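Local coordinates for protein Atg5 (Kluyveromyces marxianus, PDB 3VQI) that is conjugated to Atg12 in the E3-like Atg12-Atg5 conjugate and takes part in autophagic vesicle formation and cytoplasm-to-vacuole transport, at residues E5-R10 / Y259-S264; Y142-W147 / K159-L164; V202-S207 / L212-P217; E227-I232 / L269-K274. One frame throughout, in Å; residues are numbered along the deposited sequence.

Contact 1: E5-R10 / Y259-S264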
# COMPACT_ATOMS: atom_id res chain seq x y z
N GLU A 5 -18.28 -11.91 -7.02
CA GLU A 5 -18.15 -10.85 -6.02
C GLU A 5 -17.36 -11.41 -4.85
O GLU A 5 -16.81 -10.66 -4.04
CB GLU A 5 -19.53 -10.40 -5.53
CG GLU A 5 -20.03 -9.14 -6.22
CD GLU A 5 -19.30 -7.90 -5.76
OE1 GLU A 5 -19.48 -7.51 -4.59
OE2 GLU A 5 -18.53 -7.32 -6.56
N GLU A 6 -17.32 -12.73 -4.77
CA GLU A 6 -16.60 -13.43 -3.72
C GLU A 6 -15.19 -12.87 -3.54
O GLU A 6 -14.84 -12.37 -2.48
CB GLU A 6 -16.54 -14.92 -4.05
N LEU A 7 -14.39 -12.97 -4.60
CA LEU A 7 -13.01 -12.49 -4.59
C LEU A 7 -12.88 -11.08 -4.03
O LEU A 7 -12.22 -10.87 -3.01
CB LEU A 7 -12.42 -12.51 -6.00
CG LEU A 7 -12.15 -13.89 -6.59
CD1 LEU A 7 -11.62 -13.74 -8.01
CD2 LEU A 7 -11.15 -14.64 -5.71
N ARG A 8 -13.52 -10.13 -4.69
CA ARG A 8 -13.46 -8.74 -4.27
C ARG A 8 -13.63 -8.55 -2.77
O ARG A 8 -13.13 -7.58 -2.19
CB ARG A 8 -14.50 -7.92 -5.03
CG ARG A 8 -14.24 -7.89 -6.51
CD ARG A 8 -15.26 -7.04 -7.21
NE ARG A 8 -15.09 -7.13 -8.65
CZ ARG A 8 -15.87 -6.52 -9.53
NH1 ARG A 8 -16.88 -5.76 -9.11
NH2 ARG A 8 -15.64 -6.67 -10.82
N GLU A 9 -14.34 -9.47 -2.13
CA GLU A 9 -14.54 -9.37 -0.69
C GLU A 9 -13.27 -9.80 0.04
O GLU A 9 -12.77 -9.08 0.90
CB GLU A 9 -15.71 -10.26 -0.26
CG GLU A 9 -16.93 -9.48 0.18
CD GLU A 9 -17.04 -9.40 1.68
OE1 GLU A 9 -16.87 -8.30 2.25
OE2 GLU A 9 -17.30 -10.46 2.30
N ARG A 10 -12.76 -10.98 -0.31
CA ARG A 10 -11.54 -11.50 0.30
C ARG A 10 -10.42 -10.47 0.21
O ARG A 10 -9.68 -10.27 1.18
CB ARG A 10 -11.08 -12.78 -0.41
CG ARG A 10 -11.91 -14.00 -0.10
CD ARG A 10 -12.38 -14.67 -1.38
NE ARG A 10 -13.05 -15.94 -1.11
CZ ARG A 10 -13.73 -16.63 -2.01
NH1 ARG A 10 -13.83 -16.18 -3.26
NH2 ARG A 10 -14.31 -17.78 -1.68
N TYR A 259 -7.11 -5.76 -13.10
CA TYR A 259 -7.29 -4.43 -12.54
C TYR A 259 -8.67 -4.27 -11.92
O TYR A 259 -8.80 -3.79 -10.79
CB TYR A 259 -7.13 -3.35 -13.62
CG TYR A 259 -7.31 -1.97 -13.05
CD1 TYR A 259 -6.22 -1.24 -12.58
CD2 TYR A 259 -8.58 -1.42 -12.90
CE1 TYR A 259 -6.39 0.00 -11.96
CE2 TYR A 259 -8.76 -0.18 -12.27
CZ TYR A 259 -7.66 0.52 -11.81
OH TYR A 259 -7.84 1.72 -11.17
N ASP A 260 -9.69 -4.67 -12.66
CA ASP A 260 -11.08 -4.56 -12.22
C ASP A 260 -11.33 -5.28 -10.89
O ASP A 260 -12.23 -4.91 -10.13
CB ASP A 260 -12.01 -5.12 -13.30
CG ASP A 260 -13.47 -4.86 -13.01
OD1 ASP A 260 -13.93 -3.72 -13.24
OD2 ASP A 260 -14.15 -5.78 -12.54
N ILE A 261 -10.52 -6.29 -10.60
CA ILE A 261 -10.68 -7.05 -9.36
C ILE A 261 -9.58 -6.88 -8.30
O ILE A 261 -9.86 -7.03 -7.11
CB ILE A 261 -10.79 -8.57 -9.68
CG1 ILE A 261 -10.51 -9.39 -8.42
CG2 ILE A 261 -9.83 -8.94 -10.79
CD1 ILE A 261 -10.40 -10.87 -8.65
N PHE A 262 -8.36 -6.56 -8.72
CA PHE A 262 -7.25 -6.46 -7.78
C PHE A 262 -6.59 -5.11 -7.51
O PHE A 262 -5.62 -5.05 -6.75
CB PHE A 262 -6.16 -7.45 -8.17
CG PHE A 262 -6.59 -8.89 -8.08
CD1 PHE A 262 -7.27 -9.35 -6.96
CD2 PHE A 262 -6.25 -9.80 -9.08
CE1 PHE A 262 -7.61 -10.70 -6.83
CE2 PHE A 262 -6.58 -11.14 -8.97
CZ PHE A 262 -7.27 -11.60 -7.84
N ALA A 263 -7.08 -4.04 -8.13
CA ALA A 263 -6.50 -2.73 -7.90
C ALA A 263 -6.52 -2.44 -6.40
O ALA A 263 -7.46 -2.82 -5.70
CB ALA A 263 -7.29 -1.66 -8.64
N SER A 264 -5.48 -1.77 -5.92
CA SER A 264 -5.37 -1.45 -4.50
C SER A 264 -6.17 -0.20 -4.15
O SER A 264 -6.60 0.52 -5.04
CB SER A 264 -3.89 -1.28 -4.14
OG SER A 264 -3.18 -2.46 -4.48

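Contact 2: Y142-W147 / K159-L164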
# COMPACT_ATOMS: atom_id res chain seq x y z
N TYR A 142 -2.04 12.56 0.36
CA TYR A 142 -1.31 11.75 -0.60
C TYR A 142 -2.22 10.76 -1.29
O TYR A 142 -2.22 10.66 -2.52
CB TYR A 142 -0.14 11.04 0.08
CG TYR A 142 0.71 10.19 -0.84
CD1 TYR A 142 0.43 8.85 -1.05
CD2 TYR A 142 1.83 10.74 -1.48
CE1 TYR A 142 1.24 8.05 -1.86
CE2 TYR A 142 2.65 9.96 -2.31
CZ TYR A 142 2.35 8.62 -2.49
OH TYR A 142 3.16 7.85 -3.30
N TRP A 143 -2.97 9.99 -0.51
CA TRP A 143 -3.90 9.02 -1.08
C TRP A 143 -4.81 9.75 -2.09
O TRP A 143 -5.06 9.27 -3.20
CB TRP A 143 -4.74 8.41 0.03
CG TRP A 143 -5.84 7.52 -0.45
CD1 TRP A 143 -5.72 6.26 -0.94
CD2 TRP A 143 -7.23 7.83 -0.47
NE1 TRP A 143 -6.96 5.75 -1.26
CE2 TRP A 143 -7.90 6.70 -0.98
CE3 TRP A 143 -7.99 8.95 -0.11
CZ2 TRP A 143 -9.29 6.65 -1.13
CZ3 TRP A 143 -9.37 8.91 -0.26
CH2 TRP A 143 -10.00 7.77 -0.76
N ARG A 144 -5.28 10.93 -1.69
CA ARG A 144 -6.15 11.75 -2.54
C ARG A 144 -5.51 11.95 -3.91
O ARG A 144 -6.05 11.54 -4.94
CB ARG A 144 -6.37 13.12 -1.91
CG ARG A 144 -7.63 13.80 -2.39
CD ARG A 144 -7.57 15.32 -2.31
NE ARG A 144 -8.90 15.94 -2.39
CZ ARG A 144 -9.85 15.61 -3.27
NH1 ARG A 144 -9.65 14.66 -4.18
NH2 ARG A 144 -11.02 16.24 -3.24
N HIS A 145 -4.34 12.59 -3.90
CA HIS A 145 -3.59 12.87 -5.12
C HIS A 145 -3.27 11.62 -5.93
O HIS A 145 -3.06 11.68 -7.13
CB HIS A 145 -2.32 13.66 -4.79
CG HIS A 145 -2.59 14.97 -4.09
ND1 HIS A 145 -3.66 15.78 -4.41
CD2 HIS A 145 -1.93 15.60 -3.09
CE1 HIS A 145 -3.64 16.86 -3.65
NE2 HIS A 145 -2.60 16.78 -2.84
N GLN A 146 -3.24 10.47 -5.28
CA GLN A 146 -2.98 9.25 -6.00
C GLN A 146 -4.20 8.97 -6.88
O GLN A 146 -4.06 8.59 -8.04
CB GLN A 146 -2.76 8.08 -5.04
CG GLN A 146 -1.53 7.26 -5.36
CD GLN A 146 -0.27 8.10 -5.36
OE1 GLN A 146 0.57 7.97 -6.24
NE2 GLN A 146 -0.13 8.96 -4.37
N TRP A 147 -5.39 9.16 -6.33
CA TRP A 147 -6.62 8.92 -7.08
C TRP A 147 -6.79 10.00 -8.13
O TRP A 147 -7.22 9.74 -9.26
CB TRP A 147 -7.84 8.91 -6.16
CG TRP A 147 -8.21 7.53 -5.75
CD1 TRP A 147 -7.95 6.93 -4.56
CD2 TRP A 147 -8.81 6.53 -6.58
NE1 TRP A 147 -8.35 5.62 -4.59
CE2 TRP A 147 -8.89 5.35 -5.82
CE3 TRP A 147 -9.30 6.53 -7.90
CZ2 TRP A 147 -9.43 4.16 -6.33
CZ3 TRP A 147 -9.85 5.34 -8.41
CH2 TRP A 147 -9.91 4.17 -7.62
N LYS A 159 -11.69 14.84 -14.29
CA LYS A 159 -13.06 15.34 -14.36
C LYS A 159 -13.96 14.66 -13.34
O LYS A 159 -14.36 15.26 -12.35
CB LYS A 159 -13.61 15.12 -15.77
N ARG A 160 -14.25 13.39 -13.59
CA ARG A 160 -15.10 12.58 -12.72
C ARG A 160 -14.81 12.76 -11.23
O ARG A 160 -15.74 12.82 -10.42
CB ARG A 160 -14.95 11.11 -13.09
CG ARG A 160 -15.22 10.82 -14.55
CD ARG A 160 -16.69 10.97 -14.90
NE ARG A 160 -17.47 9.82 -14.46
CZ ARG A 160 -17.31 8.59 -14.93
NH1 ARG A 160 -16.40 8.33 -15.86
NH2 ARG A 160 -18.07 7.60 -14.47
N ILE A 161 -13.53 12.86 -10.87
CA ILE A 161 -13.14 13.01 -9.47
C ILE A 161 -13.21 14.43 -8.92
O ILE A 161 -13.49 14.63 -7.74
CB ILE A 161 -11.71 12.43 -9.23
CG1 ILE A 161 -11.43 12.36 -7.72
CG2 ILE A 161 -10.68 13.29 -9.92
CD1 ILE A 161 -10.13 11.69 -7.36
N MET A 162 -12.94 15.43 -9.76
CA MET A 162 -13.01 16.81 -9.30
C MET A 162 -14.48 17.20 -9.17
O MET A 162 -14.82 18.20 -8.53
CB MET A 162 -12.30 17.74 -10.28
CG MET A 162 -10.78 17.60 -10.29
SD MET A 162 -9.95 18.43 -8.92
CE MET A 162 -9.09 19.76 -9.80
N SER A 163 -15.34 16.40 -9.78
CA SER A 163 -16.79 16.63 -9.76
C SER A 163 -17.45 16.16 -8.47
O SER A 163 -18.54 16.62 -8.13
CB SER A 163 -17.45 15.92 -10.95
OG SER A 163 -16.96 16.43 -12.18
N LEU A 164 -16.80 15.24 -7.76
CA LEU A 164 -17.33 14.71 -6.51
C LEU A 164 -17.50 15.81 -5.46
O LEU A 164 -16.61 16.64 -5.28
CB LEU A 164 -16.41 13.62 -5.95
CG LEU A 164 -16.27 12.33 -6.76
CD1 LEU A 164 -15.27 11.41 -6.08
CD2 LEU A 164 -17.62 11.65 -6.87

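Contact 3: V202-S207 / L212-P217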
# COMPACT_ATOMS: atom_id res chain seq x y z
N VAL A 202 -1.22 1.10 -13.69
CA VAL A 202 -0.43 -0.07 -13.37
C VAL A 202 0.96 0.31 -12.89
O VAL A 202 1.57 1.26 -13.39
CB VAL A 202 -0.27 -1.00 -14.57
CG1 VAL A 202 0.35 -2.32 -14.12
CG2 VAL A 202 -1.61 -1.25 -15.21
N ARG A 203 1.44 -0.45 -11.91
CA ARG A 203 2.77 -0.22 -11.36
C ARG A 203 3.42 -1.56 -11.14
O ARG A 203 2.82 -2.46 -10.54
CB ARG A 203 2.67 0.57 -10.05
CG ARG A 203 2.42 2.04 -10.29
CD ARG A 203 2.14 2.79 -9.00
NE ARG A 203 1.98 4.21 -9.26
CZ ARG A 203 1.59 5.09 -8.34
NH1 ARG A 203 1.33 4.69 -7.10
NH2 ARG A 203 1.48 6.37 -8.66
N VAL A 204 4.63 -1.70 -11.66
CA VAL A 204 5.36 -2.96 -11.53
C VAL A 204 6.61 -2.78 -10.69
O VAL A 204 7.30 -1.76 -10.80
CB VAL A 204 5.77 -3.49 -12.92
CG1 VAL A 204 6.33 -4.90 -12.80
CG2 VAL A 204 4.58 -3.45 -13.87
N TRP A 205 6.90 -3.76 -9.85
CA TRP A 205 8.08 -3.72 -9.00
C TRP A 205 9.13 -4.64 -9.58
O TRP A 205 8.82 -5.77 -9.96
CB TRP A 205 7.78 -4.18 -7.57
CG TRP A 205 6.98 -3.22 -6.76
CD1 TRP A 205 5.63 -3.25 -6.55
CD2 TRP A 205 7.47 -2.07 -6.04
NE1 TRP A 205 5.25 -2.20 -5.74
CE2 TRP A 205 6.35 -1.47 -5.42
CE3 TRP A 205 8.74 -1.51 -5.87
CZ2 TRP A 205 6.48 -0.32 -4.62
CZ3 TRP A 205 8.86 -0.37 -5.08
CH2 TRP A 205 7.73 0.21 -4.46
N THR A 206 10.36 -4.14 -9.67
CA THR A 206 11.47 -4.91 -10.21
C THR A 206 12.06 -5.80 -9.12
O THR A 206 11.58 -5.81 -7.98
CB THR A 206 12.58 -4.00 -10.71
OG1 THR A 206 13.03 -3.16 -9.64
CG2 THR A 206 12.07 -3.14 -11.85
N SER A 207 13.11 -6.53 -9.46
CA SER A 207 13.75 -7.41 -8.50
C SER A 207 14.58 -6.58 -7.53
O SER A 207 14.84 -7.02 -6.40
CB SER A 207 14.64 -8.42 -9.22
N LEU A 212 7.99 0.79 -11.78
CA LEU A 212 7.78 1.27 -13.12
C LEU A 212 6.28 1.54 -13.21
O LEU A 212 5.47 0.84 -12.59
CB LEU A 212 8.19 0.22 -14.16
CG LEU A 212 9.69 -0.05 -14.39
CD1 LEU A 212 10.33 -0.64 -13.15
CD2 LEU A 212 9.86 -1.00 -15.55
N GLN A 213 5.91 2.57 -13.96
CA GLN A 213 4.51 2.88 -14.16
C GLN A 213 4.24 2.86 -15.66
O GLN A 213 4.11 3.91 -16.31
CB GLN A 213 4.17 4.24 -13.55
CG GLN A 213 2.68 4.39 -13.27
CD GLN A 213 2.36 5.64 -12.49
OE1 GLN A 213 2.71 5.77 -11.31
NE2 GLN A 213 1.71 6.59 -13.15
N PRO A 214 4.16 1.65 -16.23
CA PRO A 214 3.92 1.29 -17.63
C PRO A 214 2.64 1.88 -18.18
O PRO A 214 1.57 1.68 -17.61
CB PRO A 214 3.81 -0.24 -17.59
CG PRO A 214 4.42 -0.63 -16.29
CD PRO A 214 4.01 0.46 -15.37
N THR A 215 2.74 2.60 -19.30
CA THR A 215 1.55 3.16 -19.93
C THR A 215 0.85 1.98 -20.59
O THR A 215 1.36 1.41 -21.55
CB THR A 215 1.89 4.21 -21.00
OG1 THR A 215 2.27 5.44 -20.37
CG2 THR A 215 0.69 4.46 -21.90
N VAL A 216 -0.31 1.61 -20.05
CA VAL A 216 -1.08 0.50 -20.58
C VAL A 216 -2.47 0.94 -21.03
O VAL A 216 -3.42 0.93 -20.25
CB VAL A 216 -1.23 -0.61 -19.54
CG1 VAL A 216 -1.96 -1.80 -20.14
CG2 VAL A 216 0.13 -1.02 -19.02
N PRO A 217 -2.60 1.35 -22.30
CA PRO A 217 -3.91 1.78 -22.81
C PRO A 217 -4.78 0.55 -23.06
O PRO A 217 -4.26 -0.54 -23.31
CB PRO A 217 -3.55 2.51 -24.09
CG PRO A 217 -2.40 1.67 -24.60
CD PRO A 217 -1.57 1.47 -23.35

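Contact 4: E227-I232 / L269-K274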
# COMPACT_ATOMS: atom_id res chain seq x y z
N GLU A 227 2.51 -10.47 -21.67
CA GLU A 227 2.64 -9.48 -22.73
C GLU A 227 3.06 -8.12 -22.17
O GLU A 227 3.76 -7.35 -22.83
CB GLU A 227 1.32 -9.34 -23.48
N LEU A 228 2.63 -7.83 -20.94
CA LEU A 228 2.99 -6.57 -20.31
C LEU A 228 4.46 -6.58 -19.92
O LEU A 228 5.20 -5.64 -20.23
CB LEU A 228 2.14 -6.32 -19.06
CG LEU A 228 2.50 -5.07 -18.25
CD1 LEU A 228 2.31 -3.82 -19.09
CD2 LEU A 228 1.65 -5.01 -16.99
N LEU A 229 4.89 -7.65 -19.25
CA LEU A 229 6.27 -7.77 -18.81
C LEU A 229 7.26 -7.66 -19.96
O LEU A 229 8.24 -6.91 -19.87
CB LEU A 229 6.48 -9.10 -18.07
CG LEU A 229 6.03 -9.12 -16.60
CD1 LEU A 229 4.58 -8.75 -16.51
CD2 LEU A 229 6.27 -10.49 -16.01
N ASP A 230 7.02 -8.39 -21.04
CA ASP A 230 7.90 -8.35 -22.20
C ASP A 230 8.10 -6.92 -22.68
O ASP A 230 9.23 -6.45 -22.79
CB ASP A 230 7.33 -9.17 -23.36
CG ASP A 230 7.27 -10.65 -23.05
OD1 ASP A 230 8.06 -11.12 -22.20
OD2 ASP A 230 6.43 -11.34 -23.67
N SER A 231 7.00 -6.24 -22.96
CA SER A 231 7.05 -4.87 -23.43
C SER A 231 7.81 -3.93 -22.50
O SER A 231 8.08 -2.78 -22.85
CB SER A 231 5.63 -4.34 -23.66
OG SER A 231 4.82 -4.57 -22.53
N ILE A 232 8.16 -4.42 -21.31
CA ILE A 232 8.87 -3.59 -20.34
C ILE A 232 10.17 -4.25 -19.85
O ILE A 232 10.80 -3.78 -18.90
CB ILE A 232 7.93 -3.24 -19.15
CG1 ILE A 232 8.42 -1.96 -18.48
CG2 ILE A 232 7.87 -4.39 -18.15
CD1 ILE A 232 7.37 -1.27 -17.65
N LEU A 269 -2.99 -1.09 -9.79
CA LEU A 269 -2.86 -2.53 -9.73
C LEU A 269 -1.36 -2.74 -9.61
O LEU A 269 -0.60 -2.32 -10.49
CB LEU A 269 -3.37 -3.15 -11.03
CG LEU A 269 -2.99 -4.59 -11.36
CD1 LEU A 269 -3.59 -5.60 -10.37
CD2 LEU A 269 -3.47 -4.83 -12.77
N TYR A 270 -0.92 -3.37 -8.54
CA TYR A 270 0.50 -3.59 -8.35
C TYR A 270 0.95 -5.01 -8.66
O TYR A 270 0.41 -5.98 -8.13
CB TYR A 270 0.92 -3.26 -6.91
CG TYR A 270 0.85 -1.80 -6.54
CD1 TYR A 270 -0.36 -1.22 -6.15
CD2 TYR A 270 1.99 -1.00 -6.56
CE1 TYR A 270 -0.42 0.12 -5.80
CE2 TYR A 270 1.94 0.34 -6.22
CZ TYR A 270 0.73 0.90 -5.83
OH TYR A 270 0.67 2.23 -5.50
N LEU A 271 1.95 -5.11 -9.51
CA LEU A 271 2.51 -6.40 -9.85
C LEU A 271 3.90 -6.49 -9.24
O LEU A 271 4.72 -5.58 -9.39
CB LEU A 271 2.63 -6.55 -11.37
CG LEU A 271 1.46 -7.15 -12.14
CD1 LEU A 271 0.24 -6.24 -12.02
CD2 LEU A 271 1.87 -7.33 -13.60
N VAL A 272 4.15 -7.58 -8.52
CA VAL A 272 5.45 -7.81 -7.93
C VAL A 272 6.07 -8.98 -8.69
O VAL A 272 5.58 -10.11 -8.63
CB VAL A 272 5.35 -8.15 -6.44
CG1 VAL A 272 6.64 -8.77 -5.95
CG2 VAL A 272 5.06 -6.88 -5.66
N THR A 273 7.14 -8.70 -9.42
CA THR A 273 7.85 -9.71 -10.21
C THR A 273 8.63 -10.69 -9.35
O THR A 273 9.01 -10.40 -8.21
CB THR A 273 8.84 -9.05 -11.17
OG1 THR A 273 9.68 -8.15 -10.43
CG2 THR A 273 8.10 -8.29 -12.27
N LYS A 274 8.88 -11.87 -9.92
CA LYS A 274 9.63 -12.91 -9.24
C LYS A 274 10.99 -13.11 -9.92
O LYS A 274 11.21 -12.48 -10.98
CB LYS A 274 8.86 -14.23 -9.27
CG LYS A 274 7.53 -14.19 -8.55
CD LYS A 274 6.88 -15.56 -8.58
CE LYS A 274 5.57 -15.59 -7.83
NZ LYS A 274 4.96 -16.95 -7.87

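Contact 1: E5-R10 / Y259-S264
Arg-8 lies between two carboxylates, one in its own segment and one across the contact, so that Glu-5, Arg-8 and Asp-260 make a small salt-bridge network. The network ties the N-terminal helix 6-12 to helix 255-262, the helix that leads into the last strand of the ubiquitin-like UblB domain. Arg-8 NH2 meets Asp-260 OD2 as a salt bridge; the modelled 2.4 Å is very short, and its exact length is doubtful. The guanidinium and carboxylate planes stand 67° apart, so the two groups meet obliquely through a single nitrogen. From CG to NE the arginine chain runs straight out, which carries the charge across the gap between the helices and places Asp-260 O over one face of the guanidinium. On the other flank NH1 pairs with Glu-5 OE2 at 3.4 Å; Glu-5 is also the N-cap of helix 6-12 and has a long, weak ion pair with Arg-181. Helix 181-189 touches the arginine too, through Arg-181 and Met-185. Next to these charges sits one apolar pair, Leu-7 and Ile-261. With CG1 opposite its backbone N (chi1 162°), Ile-261 brings its ethyl arm up to the leucine, and its CD1 ends 3.7 Å from Leu-7 CB.

Contact 2: Y142-W147 / K159-L164
Ile-161 reaches across to the backbone side of Trp-147, not to its indole: Ile-161 CD1 lies 3.8 Å from Trp-147 CB and equally 3.8 Å from Trp-147 C. Two anti torsions (chi1 -170°, chi2 174°) stretch the isoleucine's CG1-CD1 arm to full length, and that single methyl does the touching. Arg-144, one turn earlier, flanks the same methyl. Its NH1 is 4.4 Å from Ile-161 CD1, which lies at the guanidinium edge near its plane; the charged group also makes a cation-pi contact with Phe-169. The contact belongs to the alpha-helical bundle region of Atg5, where the connection from helix 135-155 to helix 166-178 folds back on the first of these helices. Trp-147 starts toward the connection at CB, but chi1 of -95° swings its indole off to another neighbourhood: CD1 lies over one face of the Trp-143 ring, NE1 hydrogen-bonds Ile-265 O, and Phe-172 meets the ring edge-to-face. Trp-143 NE1 bonds the same Ile-265 O, so this carbonyl is held by both indoles. Gln-146 curls back so that NE2 sits over a face of the Tyr-142 ring and donates to Tyr-142 O at 3.3 Å, from above the carbonyl plane. That oxygen also takes the helical bond from Gln-146 N. In the connection, Ser-163 OG donates to Lys-159 O at 2.9 Å, beside the bond from Ser-163 N to the same oxygen.

Contact 3: V202-S207 / L212-P217
Gln-213 OE1 is gripped by two nitrogens of Arg-203, NE at 2.7 Å and NH2 at 3.0 Å. The arginine presents its side, and the oxygen lies close to the guanidinium plane; relative to the amide plane both donors come from the same face, NE well above the carbonyl plane. The NE bond is the straighter, 153° at the hydrogen. Both chains are extended and run side by side in the same direction: Gln-213 CG stands opposite its backbone N (chi1 -159°), and the extended chain brings OE1 to the NE/NH2 edge of Arg-203. Further bonds fix the guanidinium, from NH1 to Tyr-270 OH and from NH2 to Gln-146 OE1, and Phe-268 makes a cation-pi contact with it. The pair belongs to the first hairpin of the UblB ubiquitin fold, in which Val-204 and Leu-212 form an antiparallel hydrogen-bonded pair: Val-204 N donates to Leu-212 O and Leu-212 N to Val-204 O, each at 2.8 Å. Arg-203 CA adds a CA-H...O contact to Leu-212 O at 3.2 Å. Pro-214 and Val-216 add apolar contacts: the side chains of Val-204 and Pro-214 cross at about a right angle, CG2 to CG at 3.7 Å, and Val-202 CG2 meets Val-216 CG2 at 4.2 Å. Strand 202-205 is central in its sheet, antiparallel to 211-212 and parallel to 269-272. Helix 135-155 touches Arg-203 and Gln-213, helix 89-96 touches Trp-205, and helix 225-230 packs on Val-202 and Val-216 through Leu-228.

Contact 4: E227-I232 / L269-K274
Leu-271 meets Leu-228 and Leu-229 where helix 225-230 packs on strand 269-272, a core helix-on-sheet contact of the ubiquitin-like (beta-grasp) UblB domain. Both apolar contacts between the segments end on one methyl, Leu-271 CD2. It is 4.1 Å from Leu-228 CD2 and 4.2 Å from Leu-229 CD1, so the strand leucine addresses two successive residues of the helix. Leu-228 approaches at a slant; its CG points opposite the backbone N (chi1 175°), which leans the isobutyl group out to the strand. Leu-271 also packs on Val-242 of strand 241-244. The polar bonds lie within each segment or run to other neighbours. On the strand side, Leu-271 shares backbone bonds with Arg-203 and Trp-205 of the parallel neighbouring strand, Thr-273 OG1 bonds Trp-205 O, and the C-terminal Lys-274 forms a salt bridge with Asp-248. On the helix side, Asp-230 OD1 is bonded to Ser-235 OG, and the Ser-231 hydroxyl turns back on the helix, its OG donating to Leu-228 O at 2.6 Å.

Contacts 3 and 4 lie closest, their centres 6 Å apart, because strands 202-205 and 269-272 are neighbours in one sheet; beside it Ile-232 CD1 packs 3.3 Å from Pro-214 CG. Contact 1 adjoins the other end of strand 269-272, with Tyr-259 CD1 3.8 Å from Leu-269 CB. Contact 2 belongs to the helical bundle, its centre about 21 Å from those of contacts 1 and 3; the hydrogen bond between Gln-146 OE1 and Arg-203 NH2, 3.0 Å long, links it to contact 3. Contact 1 thus joins the N-terminal helix to UblB, and the Gln-146/Arg-203 bond joins the bundle to it.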